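Beta-mannosidase (Trichoderma harzianum, PDB 4CVU) probably hydrolyses terminal beta-linked mannose residues from the non-reducing ends of oligosaccharides, as a fungal beta-mannosidase of glycoside hydrolase family 2. Local coordinates at residues A250-N255 with H308-W313; V272-A277 with S282-G287; Q343-F348 with A436-V441. All coordinates share one frame; numbering follows the deposited sequence.

From the N terminus, the chain first runs through residues 250-255, at the start of strand 252-261, and interaction 1 closes a span of 52 intervening residues when 308-313 packs against it. Interaction 2 is nested inside that loop: it is the beta hairpin of strands 268-276 and 283-294, in the same antiparallel sheet. Interaction 3 follows in series, opening at the edge strand 340-346, with 87 residues between its segments, the second of them on helix 430-439, so the sheet is tied to a helix beyond it. None of the three cross. They meet round Phe348, which packs on Pro310 and Leu284, while Trp313 NE1 is hydrogen-bonded to Asp437 O.

Interaction 1 of 3, residues A250-N255 with H308-W313; sequences APWVVN and HKPKLW. With NAG (2-acetamido-2-deoxy-beta-D-glucopyranose), chain E.
Trp252 meets Pro310 and Leu312 with two separate parts of its indole, and the path of the side chain explains both contacts. Its CB points toward the loop 308-313. With CG anti to the carbonyl carbon (chi1 -72°), the ring extends across to that loop. On the pyrrole side, CD1 lies 3.5 Å from Pro310 CG and 3.8 Å from Pro310 CD, the proline ring approaching obliquely. The next atom, NE1, gives its N-H to a water at 3.0 Å that sits in the ring plane, at the edge. That water donates in turn to Pro310 O at 2.7 Å, so the buried indole nitrogen is satisfied through a single bridge which, with the packing around it, helps to hold the ring's rotation. Farther out, CZ2 touches Leu312 CD2 at 3.7 Å; the first bond of Leu312 runs alongside the contact, and only the end of the side chain comes close. Replacing the indole with the lone methyl of an alanine is likely to leave Pro310 and Leu312 without their apolar partner and the bridging water without its N-H donor. Phe348 meets the same indole edge-to-face, and Ile235 of strand 227-237 also touches it. At the far end of the segment, Asn255 ND2 carries the N-linked glycan. This is core packing within the immunoglobulin-like beta-sandwich domain of family 2 glycosidases, where a strand residue is covered by an inter-strand loop.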
loop_
_atom_site.group_PDB
_atom_site.type_symbol
_atom_site.label_atom_id
_atom_site.label_comp_id
_atom_site.label_asym_id
_atom_site.label_seq_id
_atom_site.Cartn_x
_atom_site.Cartn_y
_atom_site.Cartn_z
ATOM N N ALA A 250 53.873 2.634 29.264
ATOM C CA ALA A 250 54.729 3.281 28.296
ATOM C C ALA A 250 54.156 4.586 27.768
ATOM O O ALA A 250 52.958 4.818 27.860
ATOM C CB ALA A 250 55.017 2.331 27.142
ATOM N N PRO A 251 55.022 5.451 27.222
ATOM C CA PRO A 251 54.524 6.706 26.635
ATOM C C PRO A 251 53.674 6.522 25.361
ATOM O O PRO A 251 53.806 5.519 24.654
ATOM C CB PRO A 251 55.808 7.501 26.326
ATOM C CG PRO A 251 56.921 6.510 26.357
ATOM C CD PRO A 251 56.494 5.383 27.246
ATOM N N TRP A 252 52.818 7.496 25.090
ATOM C CA TRP A 252 51.992 7.478 23.872
ATOM C C TRP A 252 52.809 8.004 22.701
ATOM O O TRP A 252 53.563 8.952 22.862
ATOM C CB TRP A 252 50.737 8.333 24.058
ATOM C CG TRP A 252 49.737 7.727 24.972
ATOM C CD1 TRP A 252 49.469 8.092 26.259
ATOM C CD2 TRP A 252 48.859 6.644 24.671
ATOM N NE1 TRP A 252 48.469 7.297 26.782
ATOM C CE2 TRP A 252 48.089 6.393 25.827
ATOM C CE3 TRP A 252 48.653 5.851 23.535
ATOM C CZ2 TRP A 252 47.122 5.390 25.875
ATOM C CZ3 TRP A 252 47.695 4.854 23.590
ATOM C CH2 TRP A 252 46.944 4.627 24.746
ATOM N N VAL A 253 52.700 7.367 21.539
ATOM C CA VAL A 253 53.243 7.929 20.318
ATOM C C VAL A 253 52.056 8.330 19.458
ATOM O O VAL A 253 51.141 7.517 19.248
ATOM C CB VAL A 253 54.122 6.940 19.540
ATOM C CG1 VAL A 253 54.690 7.605 18.284
ATOM C CG2 VAL A 253 55.248 6.405 20.411
ATOM N N VAL A 254 52.041 9.587 19.030
ATOM C CA VAL A 254 51.076 10.102 18.077
ATOM C C VAL A 254 51.756 10.235 16.719
ATOM O O VAL A 254 52.657 11.034 16.562
ATOM C CB VAL A 254 50.560 11.473 18.511
ATOM C CG1 VAL A 254 49.563 12.036 17.496
ATOM C CG2 VAL A 254 49.935 11.387 19.903
ATOM N N ASN A 255 51.336 9.427 15.749
ATOM C CA ASN A 255 51.877 9.457 14.410
ATOM C C ASN A 255 50.852 10.034 13.437
ATOM O O ASN A 255 49.708 9.619 13.446
ATOM C CB ASN A 255 52.253 8.037 13.990
ATOM C CG ASN A 255 53.097 7.991 12.729
ATOM O OD1 ASN A 255 53.718 8.976 12.329
ATOM N ND2 ASN A 255 53.120 6.821 12.100
ATOM N N HIS A 308 51.487 9.837 31.519
ATOM C CA HIS A 308 50.662 10.460 32.536
ATOM C C HIS A 308 49.775 11.596 32.023
ATOM O O HIS A 308 48.905 12.043 32.754
ATOM C CB HIS A 308 51.542 10.974 33.692
ATOM N N LYS A 309 49.983 12.083 30.803
ATOM C CA LYS A 309 49.271 13.299 30.362
ATOM C C LYS A 309 47.825 13.042 29.847
ATOM O O LYS A 309 46.877 13.636 30.338
ATOM C CB LYS A 309 50.092 14.076 29.330
ATOM N N PRO A 310 47.658 12.163 28.854
ATOM C CA PRO A 310 46.309 12.030 28.271
ATOM C C PRO A 310 45.364 11.159 29.092
ATOM O O PRO A 310 45.765 10.106 29.564
ATOM C CB PRO A 310 46.571 11.376 26.908
ATOM C CG PRO A 310 48.048 11.192 26.794
ATOM C CD PRO A 310 48.629 11.303 28.170
ATOM N N LYS A 311 44.121 11.621 29.246
ATOM C CA LYS A 311 43.056 10.838 29.855
ATOM C C LYS A 311 42.504 9.783 28.878
ATOM O O LYS A 311 42.350 10.063 27.695
ATOM C CB LYS A 311 41.939 11.766 30.304
ATOM C CG LYS A 311 42.334 12.663 31.467
ATOM C CD LYS A 311 41.209 13.608 31.819
ATOM C CE LYS A 311 41.629 14.582 32.900
ATOM N NZ LYS A 311 40.531 14.750 33.896
ATOM N N LEU A 312 42.242 8.576 29.385
ATOM C CA LEU A 312 41.915 7.424 28.543
ATOM C C LEU A 312 40.452 7.379 28.050
ATOM O O LEU A 312 39.533 7.783 28.740
ATOM C CB LEU A 312 42.280 6.104 29.243
ATOM C CG LEU A 312 43.742 5.916 29.656
ATOM C CD1 LEU A 312 44.020 4.484 30.088
ATOM C CD2 LEU A 312 44.685 6.286 28.536
ATOM N N TRP A 313 40.283 6.910 26.830
ATOM C CA TRP A 313 38.972 6.578 26.284
ATOM C C TRP A 313 38.590 5.177 26.739
ATOM O O TRP A 313 39.416 4.254 26.709
ATOM C CB TRP A 313 39.020 6.657 24.761
ATOM C CG TRP A 313 37.706 6.407 24.020
ATOM C CD1 TRP A 313 36.838 7.358 23.550
ATOM C CD2 TRP A 313 37.157 5.132 23.616
ATOM N NE1 TRP A 313 35.768 6.749 22.898
ATOM C CE2 TRP A 313 35.952 5.391 22.916
ATOM C CE3 TRP A 313 37.554 3.798 23.795
ATOM C CZ2 TRP A 313 35.149 4.372 22.410
ATOM C CZ3 TRP A 313 36.743 2.776 23.250
ATOM C CH2 TRP A 313 35.567 3.078 22.587
HETATM C C1 NAG E . 53.826 6.548 10.866
HETATM C C2 NAG E . 55.014 5.601 11.021
HETATM C C3 NAG E . 55.663 5.375 9.672
HETATM C C4 NAG E . 54.623 4.829 8.674
HETATM C C5 NAG E . 53.404 5.751 8.663
HETATM C C6 NAG E . 52.215 5.254 7.847
HETATM C C7 NAG E . 56.144 5.662 13.193
HETATM C C8 NAG E . 57.127 6.376 14.078
HETATM N N2 NAG E . 55.946 6.175 11.987
HETATM O O3 NAG E . 56.708 4.452 9.847
HETATM O O4 NAG E . 55.172 4.784 7.373
HETATM O O5 NAG E . 52.921 5.957 9.965
HETATM O O6 NAG E . 51.269 6.311 7.792
HETATM O O7 NAG E . 55.581 4.652 13.607
HETATM O O HOH W 1 47.536 8.125 29.546
#

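Interaction 2 of 3, residues V272-A277 with S282-G287; sequences VIITDA and SVLYSG
Ile274, Val272 and Tyr285 have the most surface buried in this hairpin, and all three point to one face of the sheet. Ile274 forms a hydrogen-bonded antiparallel pair with Tyr285: its N-H reaches Tyr285 O at 2.8 Å and is almost straight, at 174°. Its own carbonyl is gripped twice, by Leu284 N at 2.8 Å and by Tyr285 N at 3.2 Å, the latter in the carbonyl plane on a lone pair. Two successive residues facing one make a classic beta bulge, and the register slips by one residue beyond it. The bulge also turns Leu284 inward, where its CD2 comes to 4.0 Å from Ile274 CG2; Ile274 CG2, anti to its own backbone N, is the branch that meets it. Val272 pairs with Gly287 through two backbone bonds, and its CG2 approaches the edge of the Tyr285 ring, near the ring plane, with CD2 at 4.2 Å. Past the bulge, Ser282 O takes the N-H of Asp276 at 3.0 Å. On the buried side, Tyr324 and Ile326 of strand 324-332 touch Ile274. Backbone bonds thus set the register, while apolar side chains cover the inner face; the doubly used carbonyl of Ile274 lets the strand change step with both the Leu284 and Tyr285 N-H groups bonded.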
loop_
_atom_site.group_PDB
_atom_site.type_symbol
_atom_site.label_atom_id
_atom_site.label_comp_id
_atom_site.label_asym_id
_atom_site.label_seq_id
_atom_site.Cartn_x
_atom_site.Cartn_y
_atom_site.Cartn_z
ATOM N N VAL A 272 51.624 20.154 15.816
ATOM C CA VAL A 272 50.291 19.713 16.228
ATOM C C VAL A 272 49.818 20.415 17.485
ATOM O O VAL A 272 50.611 20.686 18.384
ATOM C CB VAL A 272 50.220 18.185 16.467
ATOM C CG1 VAL A 272 50.461 17.441 15.163
ATOM C CG2 VAL A 272 51.207 17.729 17.539
ATOM N N ILE A 273 48.522 20.711 17.531
ATOM C CA ILE A 273 47.840 21.121 18.757
ATOM C C ILE A 273 46.803 20.052 19.094
ATOM O O ILE A 273 45.939 19.733 18.270
ATOM C CB ILE A 273 47.147 22.501 18.605
ATOM C CG1 ILE A 273 48.184 23.600 18.289
ATOM C CG2 ILE A 273 46.389 22.867 19.880
ATOM C CD1 ILE A 273 47.612 24.801 17.566
ATOM N N ILE A 274 46.904 19.490 20.289
ATOM C CA ILE A 274 45.969 18.490 20.781
ATOM C C ILE A 274 45.235 19.105 21.953
ATOM O O ILE A 274 45.843 19.455 22.954
ATOM C CB ILE A 274 46.682 17.198 21.228
ATOM C CG1 ILE A 274 47.569 16.652 20.098
ATOM C CG2 ILE A 274 45.666 16.165 21.680
ATOM C CD1 ILE A 274 48.259 15.341 20.417
ATOM N N THR A 275 43.913 19.187 21.823
ATOM C CA THR A 275 43.061 19.906 22.760
ATOM C C THR A 275 41.850 19.051 23.161
ATOM O O THR A 275 41.470 18.112 22.449
ATOM C CB THR A 275 42.606 21.250 22.141
ATOM O OG1 THR A 275 41.715 21.921 23.034
ATOM C CG2 THR A 275 41.895 21.042 20.808
ATOM N N ASP A 276 41.241 19.384 24.293
ATOM C CA ASP A 276 40.084 18.649 24.772
ATOM C C ASP A 276 38.933 18.820 23.783
ATOM O O ASP A 276 38.627 19.942 23.374
ATOM C CB ASP A 276 39.661 19.117 26.165
ATOM C CG ASP A 276 38.841 18.069 26.891
ATOM O OD1 ASP A 276 37.652 17.881 26.563
ATOM O OD2 ASP A 276 39.397 17.423 27.792
ATOM N N ALA A 277 38.297 17.703 23.414
ATOM C CA ALA A 277 37.299 17.703 22.353
ATOM C C ALA A 277 36.047 18.492 22.720
ATOM O O ALA A 277 35.406 19.072 21.829
ATOM C CB ALA A 277 36.941 16.274 21.972
ATOM N N SER A 282 41.593 23.823 27.139
ATOM C CA SER A 282 42.434 22.794 27.736
ATOM C C SER A 282 43.327 22.136 26.679
ATOM O O SER A 282 42.871 21.264 25.943
ATOM C CB SER A 282 41.558 21.747 28.419
ATOM O OG SER A 282 42.344 20.749 29.044
ATOM N N VAL A 283 44.588 22.575 26.600
ATOM C CA VAL A 283 45.570 21.990 25.695
ATOM C C VAL A 283 46.277 20.808 26.365
ATOM O O VAL A 283 46.786 20.916 27.477
ATOM C CB VAL A 283 46.618 23.029 25.249
ATOM C CG1 VAL A 283 47.697 22.391 24.378
ATOM C CG2 VAL A 283 45.949 24.177 24.501
ATOM N N LEU A 284 46.294 19.674 25.683
ATOM C CA LEU A 284 47.073 18.533 26.116
ATOM C C LEU A 284 48.509 18.703 25.643
ATOM O O LEU A 284 49.436 18.383 26.355
ATOM C CB LEU A 284 46.510 17.235 25.547
ATOM C CG LEU A 284 47.082 15.969 26.179
ATOM C CD1 LEU A 284 46.350 15.682 27.467
ATOM C CD2 LEU A 284 46.969 14.778 25.243
ATOM N N TYR A 285 48.687 19.186 24.422
ATOM C CA TYR A 285 50.003 19.262 23.831
ATOM C C TYR A 285 50.029 20.226 22.640
ATOM O O TYR A 285 49.125 20.232 21.789
ATOM C CB TYR A 285 50.451 17.869 23.401
ATOM C CG TYR A 285 51.876 17.808 22.966
ATOM C CD1 TYR A 285 52.886 17.575 23.892
ATOM C CD2 TYR A 285 52.226 17.982 21.631
ATOM C CE1 TYR A 285 54.213 17.522 23.504
ATOM C CE2 TYR A 285 53.552 17.930 21.226
ATOM C CZ TYR A 285 54.545 17.702 22.167
ATOM O OH TYR A 285 55.874 17.647 21.786
ATOM N N SER A 286 51.057 21.064 22.606
ATOM C CA SER A 286 51.367 21.847 21.439
ATOM C C SER A 286 52.859 21.706 21.177
ATOM O O SER A 286 53.685 22.028 22.034
ATOM C CB SER A 286 51.000 23.309 21.647
ATOM O OG SER A 286 51.195 24.038 20.451
ATOM N N GLY A 287 53.210 21.211 19.999
ATOM C CA GLY A 287 54.604 20.924 19.700
ATOM C C GLY A 287 54.868 20.651 18.239
ATOM O O GLY A 287 53.943 20.565 17.417
#

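Interaction 3 of 3, residues Q343-F348 with A436-V441; sequences QRRVGF and ADERGV. With CD (cadmium ion), chain V.
Arg345 and Glu438 form a salt bridge between the edge strand 340-346 and helix 430-439. Arg345 NH2 donates to Glu438 OE1 at 3.1 Å with an N-H...O angle of 154°, and NH1 adds a weak bond to that same oxygen at 3.4 Å. The oxygen lies at the edge of the guanidinium, yet is itself met from above the carboxylate plane, the two planes being 72° apart. Glu438 is also committed elsewhere: a cadmium ion takes OE2 at 2.4 Å and OE1 at 2.7 Å, with a water as a further ligand. OE1 is therefore shared between metal and arginine, which would probably hold the carboxylate in place and stabilise its negative charge. The bend at chi3 (68°) in the otherwise extended Arg345 chain turns the guanidinium so that NE is left for a water at 2.9 Å, which donates onward to Asp437 OD2 at 2.5 Å. A second water lies near Arg345 O and Asp437 OD2, but has more acceptors around it than protons, so this bridge is less certain. The principal partners of Asp437 lie outside: OD2 accepts from His478 ND1 and OD1 from Ser480 N, while Arg345 O also accepts from His477 ND1. Together these bonds make a water-mediated polar junction, with a salt bridge and a bound cadmium ion beside it, between the beta-sandwich domain and a helix of the neighbouring alpha/beta-barrel domain characteristic of family 2 glycosidases.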
loop_
_atom_site.group_PDB
_atom_site.type_symbol
_atom_site.label_atom_id
_atom_site.label_comp_id
_atom_site.label_asym_id
_atom_site.label_seq_id
_atom_site.Cartn_x
_atom_site.Cartn_y
_atom_site.Cartn_z
ATOM N N GLN A 343 42.420 18.233 10.534
ATOM C CA GLN A 343 41.904 18.045 11.876
ATOM C C GLN A 343 41.097 16.756 11.972
ATOM O O GLN A 343 40.279 16.480 11.121
ATOM C CB GLN A 343 41.036 19.230 12.253
ATOM C CG GLN A 343 40.521 19.177 13.675
ATOM C CD GLN A 343 39.752 20.430 14.041
ATOM O OE1 GLN A 343 40.071 21.533 13.572
ATOM N NE2 GLN A 343 38.738 20.276 14.882
ATOM N N ARG A 344 41.369 15.971 13.003
ATOM C CA ARG A 344 40.604 14.793 13.339
ATOM C C ARG A 344 40.252 14.784 14.828
ATOM O O ARG A 344 40.911 15.439 15.638
ATOM C CB ARG A 344 41.419 13.543 12.977
ATOM C CG ARG A 344 41.635 13.330 11.475
ATOM C CD ARG A 344 40.334 13.199 10.705
ATOM N NE ARG A 344 40.524 12.818 9.309
ATOM C CZ ARG A 344 40.657 13.662 8.290
ATOM N NH1 ARG A 344 40.639 14.959 8.468
ATOM N NH2 ARG A 344 40.803 13.192 7.067
ATOM N N ARG A 345 39.229 14.023 15.197
ATOM C CA ARG A 345 38.935 13.781 16.609
ATOM C C ARG A 345 39.427 12.382 16.986
ATOM O O ARG A 345 39.138 11.406 16.306
ATOM C CB ARG A 345 37.447 13.968 16.908
ATOM C CG ARG A 345 37.126 13.834 18.393
ATOM C CD ARG A 345 35.703 14.231 18.756
ATOM N NE ARG A 345 34.722 13.302 18.211
ATOM C CZ ARG A 345 33.409 13.348 18.407
ATOM N NH1 ARG A 345 32.872 14.282 19.174
ATOM N NH2 ARG A 345 32.632 12.421 17.847
ATOM N N VAL A 346 40.191 12.295 18.061
ATOM C CA VAL A 346 40.885 11.057 18.429
ATOM C C VAL A 346 40.709 10.668 19.898
ATOM O O VAL A 346 40.246 11.449 20.700
ATOM C CB VAL A 346 42.406 11.173 18.106
ATOM C CG1 VAL A 346 42.604 11.531 16.642
ATOM C CG2 VAL A 346 43.097 12.216 18.985
ATOM N N GLY A 347 41.125 9.453 20.240
ATOM C CA GLY A 347 41.153 8.989 21.625
ATOM C C GLY A 347 42.468 8.301 21.952
ATOM O O GLY A 347 43.149 7.765 21.058
ATOM N N PHE A 348 42.831 8.337 23.228
ATOM C CA PHE A 348 43.973 7.620 23.739
ATOM C C PHE A 348 43.479 6.369 24.411
ATOM O O PHE A 348 42.898 6.427 25.487
ATOM C CB PHE A 348 44.774 8.489 24.727
ATOM C CG PHE A 348 45.507 9.606 24.070
ATOM C CD1 PHE A 348 44.868 10.805 23.799
ATOM C CD2 PHE A 348 46.848 9.460 23.711
ATOM C CE1 PHE A 348 45.561 11.843 23.185
ATOM C CE2 PHE A 348 47.535 10.480 23.093
ATOM C CZ PHE A 348 46.894 11.673 22.831
ATOM N N ALA A 436 29.827 6.408 17.059
ATOM C CA ALA A 436 30.353 5.309 17.907
ATOM C C ALA A 436 31.391 5.843 18.890
ATOM O O ALA A 436 31.256 5.684 20.099
ATOM C CB ALA A 436 30.945 4.252 16.995
ATOM N N ASP A 437 32.393 6.553 18.377
ATOM C CA ASP A 437 33.423 7.201 19.201
ATOM C C ASP A 437 32.894 7.879 20.463
ATOM O O ASP A 437 33.345 7.611 21.581
ATOM C CB ASP A 437 34.125 8.303 18.375
ATOM C CG ASP A 437 35.043 7.777 17.339
ATOM O OD1 ASP A 437 35.331 6.556 17.300
ATOM O OD2 ASP A 437 35.542 8.620 16.548
ATOM N N GLU A 438 31.946 8.792 20.279
ATOM C CA GLU A 438 31.467 9.606 21.382
ATOM C C GLU A 438 30.531 8.912 22.352
ATOM O O GLU A 438 30.447 9.320 23.511
ATOM C CB GLU A 438 30.809 10.868 20.838
ATOM C CG GLU A 438 29.510 10.601 20.130
ATOM C CD GLU A 438 29.098 11.759 19.242
ATOM O OE1 GLU A 438 29.879 12.729 19.156
ATOM O OE2 GLU A 438 28.037 11.684 18.587
ATOM N N ARG A 439 29.826 7.879 21.891
ATOM C CA ARG A 439 28.952 7.069 22.733
ATOM C C ARG A 439 29.677 5.891 23.389
ATOM O O ARG A 439 29.154 5.288 24.325
ATOM C CB ARG A 439 27.792 6.491 21.893
ATOM C CG ARG A 439 26.805 7.535 21.422
ATOM C CD ARG A 439 25.817 6.941 20.446
ATOM N NE ARG A 439 24.820 7.915 19.975
ATOM C CZ ARG A 439 23.532 7.942 20.329
ATOM N NH1 ARG A 439 23.039 7.069 21.208
ATOM N NH2 ARG A 439 22.722 8.852 19.789
ATOM N N GLY A 440 30.826 5.510 22.863
ATOM C CA GLY A 440 31.565 4.378 23.447
ATOM C C GLY A 440 31.176 2.976 23.004
ATOM O O GLY A 440 31.261 2.021 23.790
ATOM N N VAL A 441 30.755 2.838 21.746
ATOM C CA VAL A 441 30.426 1.539 21.199
ATOM C C VAL A 441 31.626 1.056 20.388
ATOM O O VAL A 441 32.023 1.675 19.394
ATOM C CB VAL A 441 29.129 1.627 20.348
ATOM C CG1 VAL A 441 28.700 0.270 19.828
ATOM C CG2 VAL A 441 27.987 2.296 21.126
HETATM CD CD CD V . 27.983 13.749 17.464
HETATM O O HOH W 2 35.029 11.063 16.326
HETATM O O HOH W 3 37.964 9.191 17.707
HETATM O O HOH W 4 28.116 16.124 16.956
#